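Local coordinates for protein cellulose 1,4-beta-cellobiosidase (Clostridium thermocellum, PDB 3ZQX) that is the family 3b carbohydrate-binding module of a cellulosomal cellobiohydrolase, from a family whose members typically attach to cellulose, at residues K4-T12 and S116-Y127; G21-D32 and L88-F99. The protein carries 1 engineered substitution. One frame throughout, in Å; residues are numbered along the deposited sequence. Where two conformers were deposited one is given.

Contact 1: K4-T12 and S116-Y127; sequences KVQYLCENT and SFDPTIKAFQDY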
loop_
_atom_site.group_PDB
_atom_site.type_symbol
_atom_site.label_atom_id
_atom_site.label_comp_id
_atom_site.label_asym_id
_atom_site.label_seq_id
_atom_site.Cartn_x
_atom_site.Cartn_y
_atom_site.Cartn_z
ATOM N N LYS A 4 -5.362 -8.689 6.606
ATOM C CA LYS A 4 -5.687 -7.280 6.807
ATOM C C LYS A 4 -4.433 -6.432 6.633
ATOM O O LYS A 4 -3.317 -6.960 6.623
ATOM C CB LYS A 4 -6.275 -7.041 8.201
ATOM C CG LYS A 4 -5.292 -7.278 9.344
ATOM C CD LYS A 4 -5.930 -7.012 10.701
ATOM C CE LYS A 4 -4.927 -7.210 11.824
ATOM N NZ LYS A 4 -5.520 -6.989 13.182
ATOM N N VAL A 5 -4.619 -5.116 6.509
ATOM C CA VAL A 5 -3.519 -4.169 6.409
ATOM C C VAL A 5 -3.503 -3.242 7.594
ATOM O O VAL A 5 -4.543 -2.708 7.988
ATOM C CB VAL A 5 -3.647 -3.277 5.150
ATOM C CG1 VAL A 5 -2.549 -2.216 5.124
ATOM C CG2 VAL A 5 -3.615 -4.121 3.895
ATOM N N GLN A 6 -2.305 -3.039 8.131
ATOM C CA GLN A 6 -2.039 -1.934 9.038
ATOM C C GLN A 6 -1.195 -0.899 8.313
ATOM O O GLN A 6 -0.417 -1.228 7.408
ATOM C CB GLN A 6 -1.292 -2.404 10.275
ATOM C CG GLN A 6 -1.952 -3.566 10.956
ATOM C CD GLN A 6 -1.291 -3.885 12.265
ATOM O OE1 GLN A 6 -0.064 -3.987 12.349
ATOM N NE2 GLN A 6 -2.096 -4.013 13.313
ATOM N N TYR A 7 -1.363 0.360 8.704
ATOM C CA TYR A 7 -0.710 1.491 8.064
ATOM C C TYR A 7 -0.209 2.455 9.113
ATOM O O TYR A 7 -0.775 2.563 10.200
ATOM C CB TYR A 7 -1.737 2.207 7.189
ATOM C CG TYR A 7 -1.476 3.642 6.753
ATOM C CD1 TYR A 7 -0.721 3.928 5.627
ATOM C CD2 TYR A 7 -2.063 4.711 7.425
ATOM C CE1 TYR A 7 -0.530 5.236 5.198
ATOM C CE2 TYR A 7 -1.874 6.019 7.007
ATOM C CZ TYR A 7 -1.118 6.279 5.885
ATOM O OH TYR A 7 -0.955 7.589 5.478
ATOM N N LEU A 8 0.859 3.157 8.761
ATOM C CA LEU A 8 1.227 4.390 9.433
ATOM C C LEU A 8 1.795 5.350 8.396
ATOM O O LEU A 8 2.305 4.938 7.346
ATOM C CB LEU A 8 2.207 4.153 10.587
ATOM C CG LEU A 8 3.611 3.634 10.267
ATOM C CD1 LEU A 8 4.539 4.760 9.848
ATOM C CD2 LEU A 8 4.187 2.896 11.467
ATOM N N CYS A 9 1.683 6.635 8.699
ATOM C CA CYS A 9 2.128 7.710 7.829
ATOM C C CYS A 9 3.414 8.312 8.378
ATOM O O CYS A 9 3.500 8.618 9.561
ATOM C CB CYS A 9 1.055 8.793 7.781
ATOM S SG CYS A 9 1.450 10.180 6.722
ATOM N N GLU A 10 4.406 8.469 7.511
ATOM C CA GLU A 10 5.648 9.150 7.873
ATOM C C GLU A 10 5.670 10.586 7.364
ATOM O O GLU A 10 5.873 11.513 8.146
ATOM C CB GLU A 10 6.894 8.346 7.507
ATOM C CG GLU A 10 7.041 7.120 8.400
ATOM C CD GLU A 10 8.375 6.420 8.270
ATOM O OE1 GLU A 10 8.959 6.422 7.167
ATOM O OE2 GLU A 10 8.844 5.861 9.283
ATOM N N ASN A 11 5.490 10.784 6.061
ATOM C CA ASN A 11 5.469 12.150 5.551
ATOM C C ASN A 11 4.053 12.702 5.598
ATOM O O ASN A 11 3.171 12.300 4.835
ATOM C CB ASN A 11 5.972 12.193 4.109
ATOM C CG ASN A 11 7.483 12.198 4.012
ATOM O OD1 ASN A 11 8.184 12.133 5.021
ATOM N ND2 ASN A 11 7.993 12.269 2.790
ATOM N N THR A 12 3.860 13.651 6.509
ATOM C CA THR A 12 2.548 14.216 6.795
ATOM C C THR A 12 2.252 15.533 6.089
ATOM O O THR A 12 1.138 16.040 6.173
ATOM C CB THR A 12 2.391 14.454 8.303
ATOM O OG1 THR A 12 3.425 15.337 8.749
ATOM C CG2 THR A 12 2.512 13.142 9.060
ATOM N N SER A 116 -6.172 7.443 0.541
ATOM C CA SER A 116 -5.530 6.602 1.549
ATOM C C SER A 116 -4.611 7.351 2.512
ATOM O O SER A 116 -4.077 6.743 3.433
ATOM C CB SER A 116 -4.758 5.447 0.902
ATOM O OG SER A 116 -5.612 4.604 0.141
ATOM N N PHE A 117 -4.420 8.649 2.316
ATOM C CA PHE A 117 -3.538 9.438 3.184
ATOM C C PHE A 117 -4.202 9.749 4.519
ATOM O O PHE A 117 -5.306 10.277 4.540
ATOM C CB PHE A 117 -3.222 10.740 2.451
ATOM C CG PHE A 117 -2.440 11.764 3.244
ATOM C CD1 PHE A 117 -1.154 11.503 3.698
ATOM C CD2 PHE A 117 -2.966 13.037 3.438
ATOM C CE1 PHE A 117 -0.432 12.467 4.375
ATOM C CE2 PHE A 117 -2.248 14.004 4.106
ATOM C CZ PHE A 117 -0.978 13.722 4.575
ATOM N N ASP A 118 -3.566 9.392 5.633
ATOM C CA ASP A 118 -4.033 9.807 6.953
ATOM C C ASP A 118 -2.875 10.203 7.849
ATOM O O ASP A 118 -2.264 9.335 8.469
ATOM C CB ASP A 118 -4.923 8.773 7.628
ATOM C CG ASP A 118 -5.610 9.328 8.863
ATOM O OD1 ASP A 118 -5.145 10.360 9.395
ATOM O OD2 ASP A 118 -6.616 8.729 9.299
ATOM N N PRO A 119 -2.519 11.487 7.859
ATOM C CA PRO A 119 -1.346 11.935 8.610
ATOM C C PRO A 119 -1.501 11.811 10.124
ATOM O O PRO A 119 -0.517 12.012 10.846
ATOM C CB PRO A 119 -1.192 13.394 8.179
ATOM C CG PRO A 119 -2.570 13.826 7.846
ATOM C CD PRO A 119 -3.235 12.614 7.233
ATOM N N THR A 120 -2.712 11.567 10.609
ATOM C CA THR A 120 -2.911 11.396 12.041
ATOM C C THR A 120 -2.493 10.022 12.546
ATOM O O THR A 120 -2.412 9.823 13.765
ATOM C CB THR A 120 -4.373 11.656 12.478
ATOM O OG1 THR A 120 -5.216 10.577 12.062
ATOM C CG2 THR A 120 -4.885 12.982 11.929
ATOM N N ILE A 121 -2.198 9.085 11.642
ATOM C CA ILE A 121 -1.847 7.740 12.093
ATOM C C ILE A 121 -0.332 7.624 12.040
ATOM O O ILE A 121 0.264 7.490 10.968
ATOM C CB ILE A 121 -2.478 6.677 11.167
ATOM C CG1 ILE A 121 -4.000 6.839 11.168
ATOM C CG2 ILE A 121 -2.088 5.289 11.622
ATOM C CD1 ILE A 121 -4.730 5.909 10.240
ATOM N N LYS A 122 0.290 7.708 13.214
ATOM C CA LYS A 122 1.748 7.652 13.315
ATOM C C LYS A 122 2.306 6.336 13.818
ATOM O O LYS A 122 3.509 6.114 13.758
ATOM C CB LYS A 122 2.272 8.805 14.174
ATOM C CG LYS A 122 1.911 10.181 13.643
ATOM C CD LYS A 122 2.537 10.427 12.284
ATOM C CE LYS A 122 4.056 10.448 12.369
ATOM N NZ LYS A 122 4.680 10.774 11.056
ATOM N N ALA A 123 1.418 5.460 14.272
ATOM C CA ALA A 123 1.771 4.127 14.749
ATOM C C ALA A 123 0.863 3.160 14.015
ATOM O O ALA A 123 -0.267 3.507 13.655
ATOM C CB ALA A 123 1.559 4.010 16.249
ATOM N N PHE A 124 1.339 1.945 13.793
ATOM C CA PHE A 124 0.543 0.994 13.030
ATOM C C PHE A 124 -0.846 0.828 13.615
ATOM O O PHE A 124 -1.009 0.606 14.817
ATOM C CB PHE A 124 1.214 -0.375 12.982
ATOM C CG PHE A 124 2.236 -0.524 11.892
ATOM C CD1 PHE A 124 1.912 -0.298 10.562
ATOM C CD2 PHE A 124 3.524 -0.928 12.204
ATOM C CE1 PHE A 124 2.867 -0.457 9.571
ATOM C CE2 PHE A 124 4.480 -1.090 11.219
ATOM C CZ PHE A 124 4.154 -0.856 9.904
ATOM N N GLN A 125 -1.847 0.921 12.749
ATOM C CA GLN A 125 -3.190 0.525 13.113
ATOM C C GLN A 125 -3.877 -0.127 11.927
ATOM O O GLN A 125 -3.575 0.171 10.773
ATOM C CB GLN A 125 -3.999 1.697 13.672
ATOM C CG GLN A 125 -4.468 2.701 12.661
ATOM C CD GLN A 125 -5.220 3.845 13.317
ATOM O OE1 GLN A 125 -4.731 4.456 14.268
ATOM N NE2 GLN A 125 -6.420 4.127 12.826
ATOM N N ASP A 126 -4.781 -1.053 12.225
ATOM C CA ASP A 126 -5.610 -1.653 11.193
ATOM C C ASP A 126 -6.255 -0.513 10.430
ATOM O O ASP A 126 -6.795 0.423 11.029
ATOM C CB ASP A 126 -6.702 -2.521 11.810
ATOM C CG ASP A 126 -6.159 -3.754 12.511
ATOM O OD1 ASP A 126 -4.941 -4.008 12.473
ATOM O OD2 ASP A 126 -6.981 -4.489 13.104
ATOM N N TYR A 127 -6.181 -0.571 9.109
ATOM C CA TYR A 127 -6.548 0.590 8.314
ATOM C C TYR A 127 -7.371 0.190 7.110
ATOM O O TYR A 127 -6.871 -0.477 6.206
ATOM C CB TYR A 127 -5.272 1.293 7.872
ATOM C CG TYR A 127 -5.444 2.644 7.209
ATOM C CD1 TYR A 127 -6.127 3.666 7.841
ATOM C CD2 TYR A 127 -4.888 2.903 5.961
ATOM C CE1 TYR A 127 -6.253 4.911 7.251
ATOM C CE2 TYR A 127 -5.001 4.150 5.363
ATOM C CZ TYR A 127 -5.692 5.146 6.015
ATOM O OH TYR A 127 -5.826 6.391 5.458
#
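Lys-4 and Gln-6 share the carboxylate of Asp-126. Lys-4 NZ meets Asp-126 OD2 on its syn side at 2.9 Å, a salt bridge. Gln-6 NE2 reaches Asp-126 OD1 at 3.0 Å, while the glutamine OE1 accepts from Asn-24 ND2 on the next strand. Farther along, Asp-118 N donates to OH of the buried Tyr-7 over 3.2 Å, straight at 178°. Lys-122, folded back at chi2 and chi3, brings NZ to within 2.9 Å of Cys-9 O. The backbones pair antiparallel, Tyr-7 and Gln-125 joined by two hydrogen bonds, with Tyr-127 N to Val-5 O and Cys-9 N to Ile-121 O (2.8 Å) on either side. The Tyr-7 and Tyr-127 side chains lie alongside, pointing the same way; their rings form an offset stack, centroids 4.4 Å apart and planes at 15°. Tyr-127 OH is tied to Ser-116 O. On the partly exposed side, Leu-8 CD2 sits 3.8 Å from the Phe-124 ring centroid, over the face, a CH-pi contact. Cys-9 SG approaches Phe-117 obliquely. Backbone and side-chain bonds together attach 116-127 to the beta-sandwich sheet of strand 3-9, and both tyrosine hydroxyls have partners that probably help hold the stacked rings in place.

Contact 2: G21-D32 and L88-F99; sequences GKFNIVNTGNRD and LPAGGQTGEIQF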
loop_
_atom_site.group_PDB
_atom_site.type_symbol
_atom_site.label_atom_id
_atom_site.label_comp_id
_atom_site.label_asym_id
_atom_site.label_seq_id
_atom_site.Cartn_x
_atom_site.Cartn_y
_atom_site.Cartn_z
ATOM N N GLY A 21 5.201 6.115 4.011
ATOM C CA GLY A 21 4.581 5.487 5.154
ATOM C C GLY A 21 5.024 4.049 5.233
ATOM O O GLY A 21 6.055 3.680 4.659
ATOM N N LYS A 22 4.283 3.248 5.989
ATOM C CA LYS A 22 4.544 1.822 6.058
ATOM C C LYS A 22 3.241 1.059 6.030
ATOM O O LYS A 22 2.217 1.542 6.514
ATOM C CB LYS A 22 5.303 1.447 7.335
ATOM C CG LYS A 22 6.574 2.244 7.589
ATOM C CD LYS A 22 7.335 1.722 8.800
ATOM C CE LYS A 22 8.582 2.549 9.061
ATOM N NZ LYS A 22 9.414 1.947 10.142
ATOM N N PHE A 23 3.311 -0.153 5.484
ATOM C CA PHE A 23 2.224 -1.120 5.557
ATOM C C PHE A 23 2.677 -2.328 6.371
ATOM O O PHE A 23 3.870 -2.555 6.562
ATOM C CB PHE A 23 1.825 -1.663 4.176
ATOM C CG PHE A 23 1.528 -0.610 3.146
ATOM C CD1 PHE A 23 0.530 0.326 3.346
ATOM C CD2 PHE A 23 2.229 -0.582 1.952
ATOM C CE1 PHE A 23 0.255 1.288 2.374
ATOM C CE2 PHE A 23 1.961 0.370 0.984
ATOM C CZ PHE A 23 0.971 1.302 1.197
ATOM N N ASN A 24 1.715 -3.084 6.882
ATOM C CA ASN A 24 1.986 -4.398 7.441
ATOM C C ASN A 24 0.806 -5.268 7.063
ATOM O O ASN A 24 -0.326 -4.905 7.377
ATOM C CB ASN A 24 2.117 -4.281 8.963
ATOM C CG ASN A 24 2.409 -5.599 9.641
ATOM O OD1 ASN A 24 3.033 -6.492 9.059
ATOM N ND2 ASN A 24 1.955 -5.731 10.887
ATOM N N ILE A 25 1.050 -6.409 6.422
ATOM C CA ILE A 25 -0.033 -7.317 6.074
ATOM C C ILE A 25 -0.054 -8.444 7.090
ATOM O O ILE A 25 0.935 -9.149 7.262
ATOM C CB ILE A 25 0.111 -7.878 4.648
ATOM C CG1 ILE A 25 0.040 -6.736 3.627
ATOM C CG2 ILE A 25 -0.975 -8.919 4.380
ATOM C CD1 ILE A 25 0.398 -7.155 2.221
ATOM N N VAL A 26 -1.185 -8.593 7.774
ATOM C CA VAL A 26 -1.312 -9.554 8.865
ATOM C C VAL A 26 -2.323 -10.614 8.469
ATOM O O VAL A 26 -3.429 -10.281 8.048
ATOM C CB VAL A 26 -1.781 -8.855 10.157
ATOM C CG1 VAL A 26 -1.872 -9.858 11.291
ATOM C CG2 VAL A 26 -0.836 -7.711 10.529
ATOM N N ASN A 27 -1.950 -11.890 8.582
ATOM C CA ASN A 27 -2.875 -12.952 8.240
ATOM C C ASN A 27 -3.547 -13.388 9.527
ATOM O O ASN A 27 -2.991 -14.168 10.301
ATOM C CB ASN A 27 -2.080 -14.105 7.630
ATOM C CG ASN A 27 -2.967 -15.184 7.085
ATOM O OD1 ASN A 27 -4.166 -15.204 7.350
ATOM N ND2 ASN A 27 -2.389 -16.092 6.306
ATOM N N THR A 28 -4.798 -12.967 9.693
ATOM C CA THR A 28 -5.533 -13.215 10.928
ATOM C C THR A 28 -6.406 -14.450 10.821
ATOM O O THR A 28 -7.061 -14.830 11.790
ATOM C CB THR A 28 -6.446 -12.028 11.331
ATOM O OG1 THR A 28 -7.532 -11.911 10.403
ATOM C CG2 THR A 28 -5.666 -10.729 11.385
ATOM N N GLY A 29 -6.411 -15.074 9.646
ATOM C CA GLY A 29 -7.246 -16.235 9.400
ATOM C C GLY A 29 -6.522 -17.539 9.654
ATOM O O GLY A 29 -5.410 -17.560 10.191
ATOM N N ASN A 30 -7.181 -18.638 9.309
ATOM C CA ASN A 30 -6.634 -19.966 9.527
ATOM C C ASN A 30 -5.968 -20.618 8.317
ATOM O O ASN A 30 -5.627 -21.795 8.364
ATOM C CB ASN A 30 -7.647 -20.893 10.198
ATOM C CG ASN A 30 -8.902 -21.094 9.372
ATOM O OD1 ASN A 30 -8.930 -20.804 8.176
ATOM N ND2 ASN A 30 -9.950 -21.594 10.014
ATOM N N ARG A 31 -5.842 -19.865 7.230
ATOM C CA ARG A 31 -5.270 -20.374 5.986
ATOM C C ARG A 31 -3.918 -19.736 5.694
ATOM O O ARG A 31 -3.808 -18.515 5.671
ATOM C CB ARG A 31 -6.210 -20.072 4.811
ATOM C CG ARG A 31 -7.576 -20.722 4.952
ATOM C CD ARG A 31 -8.576 -20.202 3.933
ATOM N NE ARG A 31 -8.821 -18.778 4.109
ATOM C CZ ARG A 31 -9.760 -18.264 4.894
ATOM N NH1 ARG A 31 -10.583 -19.054 5.557
ATOM N NH2 ARG A 31 -9.888 -16.947 4.993
ATOM N N ASP A 32 -2.893 -20.545 5.451
ATOM C CA ASP A 32 -1.642 -20.013 4.925
ATOM C C ASP A 32 -1.878 -19.554 3.487
ATOM O O ASP A 32 -2.707 -20.130 2.768
ATOM C CB ASP A 32 -0.564 -21.091 4.845
ATOM C CG ASP A 32 -0.130 -21.641 6.195
ATOM O OD1 ASP A 32 -0.563 -21.179 7.267
ATOM O OD2 ASP A 32 0.694 -22.573 6.162
ATOM N N LEU A 88 3.047 -16.621 3.491
ATOM C CA LEU A 88 2.542 -15.854 4.621
ATOM C C LEU A 88 1.627 -16.763 5.440
ATOM O O LEU A 88 0.469 -16.986 5.061
ATOM C CB LEU A 88 1.772 -14.624 4.145
ATOM C CG LEU A 88 1.130 -13.800 5.262
ATOM C CD1 LEU A 88 2.197 -13.186 6.162
ATOM C CD2 LEU A 88 0.212 -12.734 4.686
ATOM N N PRO A 89 2.158 -17.379 6.500
ATOM C CA PRO A 89 1.349 -18.357 7.230
ATOM C C PRO A 89 0.191 -17.738 8.007
ATOM O O PRO A 89 0.213 -16.560 8.371
ATOM C CB PRO A 89 2.358 -18.965 8.207
ATOM C CG PRO A 89 3.320 -17.859 8.463
ATOM C CD PRO A 89 3.484 -17.190 7.117
ATOM N N ALA A 90 -0.814 -18.562 8.267
ATOM C CA ALA A 90 -1.885 -18.206 9.179
ATOM C C ALA A 90 -1.278 -17.730 10.488
ATOM O O ALA A 90 -0.391 -18.375 11.052
ATOM C CB ALA A 90 -2.784 -19.414 9.423
ATOM N N GLY A 91 -1.761 -16.587 10.958
ATOM C CA GLY A 91 -1.275 -15.987 12.184
ATOM C C GLY A 91 -0.032 -15.134 12.005
ATOM O O GLY A 91 0.370 -14.433 12.936
ATOM N N GLY A 92 0.584 -15.179 10.826
ATOM C CA GLY A 92 1.820 -14.457 10.593
ATOM C C GLY A 92 1.598 -13.079 10.015
ATOM O O GLY A 92 0.472 -12.656 9.782
ATOM N N GLN A 93 2.694 -12.374 9.774
ATOM C CA GLN A 93 2.616 -11.052 9.183
ATOM C C GLN A 93 3.853 -10.808 8.346
ATOM O O GLN A 93 4.888 -11.453 8.543
ATOM C CB GLN A 93 2.497 -9.976 10.259
ATOM C CG GLN A 93 3.668 -9.916 11.212
ATOM C CD GLN A 93 3.605 -8.686 12.095
ATOM O OE1 GLN A 93 2.522 -8.194 12.415
ATOM N NE2 GLN A 93 4.766 -8.159 12.462
ATOM N N THR A 94 3.761 -9.858 7.425
ATOM C CA THR A 94 4.927 -9.467 6.655
ATOM C C THR A 94 5.941 -8.714 7.500
ATOM O O THR A 94 7.141 -8.771 7.232
ATOM C CB THR A 94 4.541 -8.561 5.466
ATOM O OG1 THR A 94 3.799 -7.421 5.930
ATOM C CG2 THR A 94 3.705 -9.319 4.462
ATOM N N GLY A 95 5.467 -8.019 8.529
ATOM C CA GLY A 95 6.257 -6.967 9.132
ATOM C C GLY A 95 6.223 -5.741 8.240
ATOM O O GLY A 95 5.577 -5.725 7.188
ATOM N N GLU A 96 6.928 -4.699 8.654
ATOM C CA GLU A 96 6.840 -3.433 7.951
ATOM C C GLU A 96 7.208 -3.553 6.480
ATOM O O GLU A 96 8.188 -4.218 6.111
ATOM C CB GLU A 96 7.717 -2.381 8.629
ATOM C CG GLU A 96 9.206 -2.686 8.582
ATOM C CD GLU A 96 10.043 -1.603 9.221
ATOM O OE1 GLU A 96 9.963 -0.442 8.783
ATOM O OE2 GLU A 96 10.803 -1.916 10.163
ATOM N N ILE A 97 6.390 -2.921 5.642
ATOM C CA ILE A 97 6.754 -2.694 4.258
ATOM C C ILE A 97 6.844 -1.184 4.124
ATOM O O ILE A 97 5.826 -0.491 4.039
ATOM C CB ILE A 97 5.676 -3.243 3.296
ATOM C CG1 ILE A 97 5.411 -4.731 3.570
ATOM C CG2 ILE A 97 6.098 -3.012 1.853
ATOM C CD1 ILE A 97 4.223 -5.299 2.797
ATOM N N GLN A 98 8.064 -0.670 4.060
ATOM C CA GLN A 98 8.227 0.763 3.897
ATOM C C GLN A 98 7.835 1.119 2.478
ATOM O O GLN A 98 8.077 0.346 1.543
ATOM C CB GLN A 98 9.667 1.170 4.180
ATOM C CG GLN A 98 10.043 0.942 5.626
ATOM C CD GLN A 98 11.421 1.440 5.989
ATOM O OE1 GLN A 98 12.069 2.170 5.228
ATOM N NE2 GLN A 98 11.878 1.058 7.170
ATOM N N PHE A 99 7.213 2.279 2.306
ATOM C CA PHE A 99 6.917 2.726 0.956
ATOM C C PHE A 99 7.150 4.200 0.771
ATOM O O PHE A 99 6.841 5.012 1.655
ATOM C CB PHE A 99 5.494 2.329 0.498
ATOM C CG PHE A 99 4.364 3.111 1.134
ATOM C CD1 PHE A 99 3.878 2.779 2.394
ATOM C CD2 PHE A 99 3.740 4.137 0.430
ATOM C CE1 PHE A 99 2.824 3.484 2.951
ATOM C CE2 PHE A 99 2.678 4.832 0.979
ATOM C CZ PHE A 99 2.222 4.508 2.238
#
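Antiparallel strand pairing joins 21-32 to 88-99 within one sheet of the CBM3 beta-sandwich, followed by a looser turn region. Gly-21 pairs with Phe-99 and Phe-23 with Ile-97, each through two backbone hydrogen bonds; the register then shifts by one before Val-26 bridges Gln-93. There Ile-25 N donates to Thr-94 OG1 at 3.0 Å, while Thr-94 N to Ile-25 O, Asn-27 N to Gly-92 O and Gly-91 N to Asn-27 O continue the backbone bonding. Asn-24 ND2 meets Gln-93 OE1 from above its carbonyl plane, the two amides standing at 86°. The Phe-23 and Phe-99 rings form an offset stack with centroids 4.0 Å apart and planes at 3°, and the Gly-21 backbone covers the other face of Phe-99. Leu-40 and Tyr-42 of strand 38-43 in the facing sheet pack against the side of the sheet that carries these rings. On the reverse side Lys-22, extended beyond CG, brings NZ to 2.8 Å from Glu-96 OE1, a salt bridge; Gln-98 NE2 meets that oxygen from the opposite side of the carboxylate plane. Asn-27 ND2 donates to Leu-88 O at 3.2 Å and to Arg-31 O. Asp-32 OD1 accepts from Ala-90 N at 2.8 Å, anchoring turn 89-92. Polar side chains thus supplement the backbone bonds where 88-99 is not regular strand, and the stacked rings with Ile-25, Ile-97 and Leu-88 make up the apolar packing.

How the contacts relate
Contacts 1 and 2 meet along the boundary between strands 3-9 and 15-27, neighbours in one sheet. Gln-6 N lies 2.8 Å from Asn-24 O and Lys-4 N 2.9 Å from Val-26 O, both probable hydrogen bonds; the centres of the two contacts are about 15 Å apart. In sequence, contact 2 is nested within the loop closed by contact 1. Both are partly buried, and each turns aromatic rings toward Tyr-42 of the other sheet while placing a lysine-carboxylate pair at less buried positions. They differ in backbone: contact 1 fastens a mostly irregular segment through a mixture of backbone and side-chain bonds, whereas contact 2 begins as regular strand pairing and ends in a turn held by polar side chains.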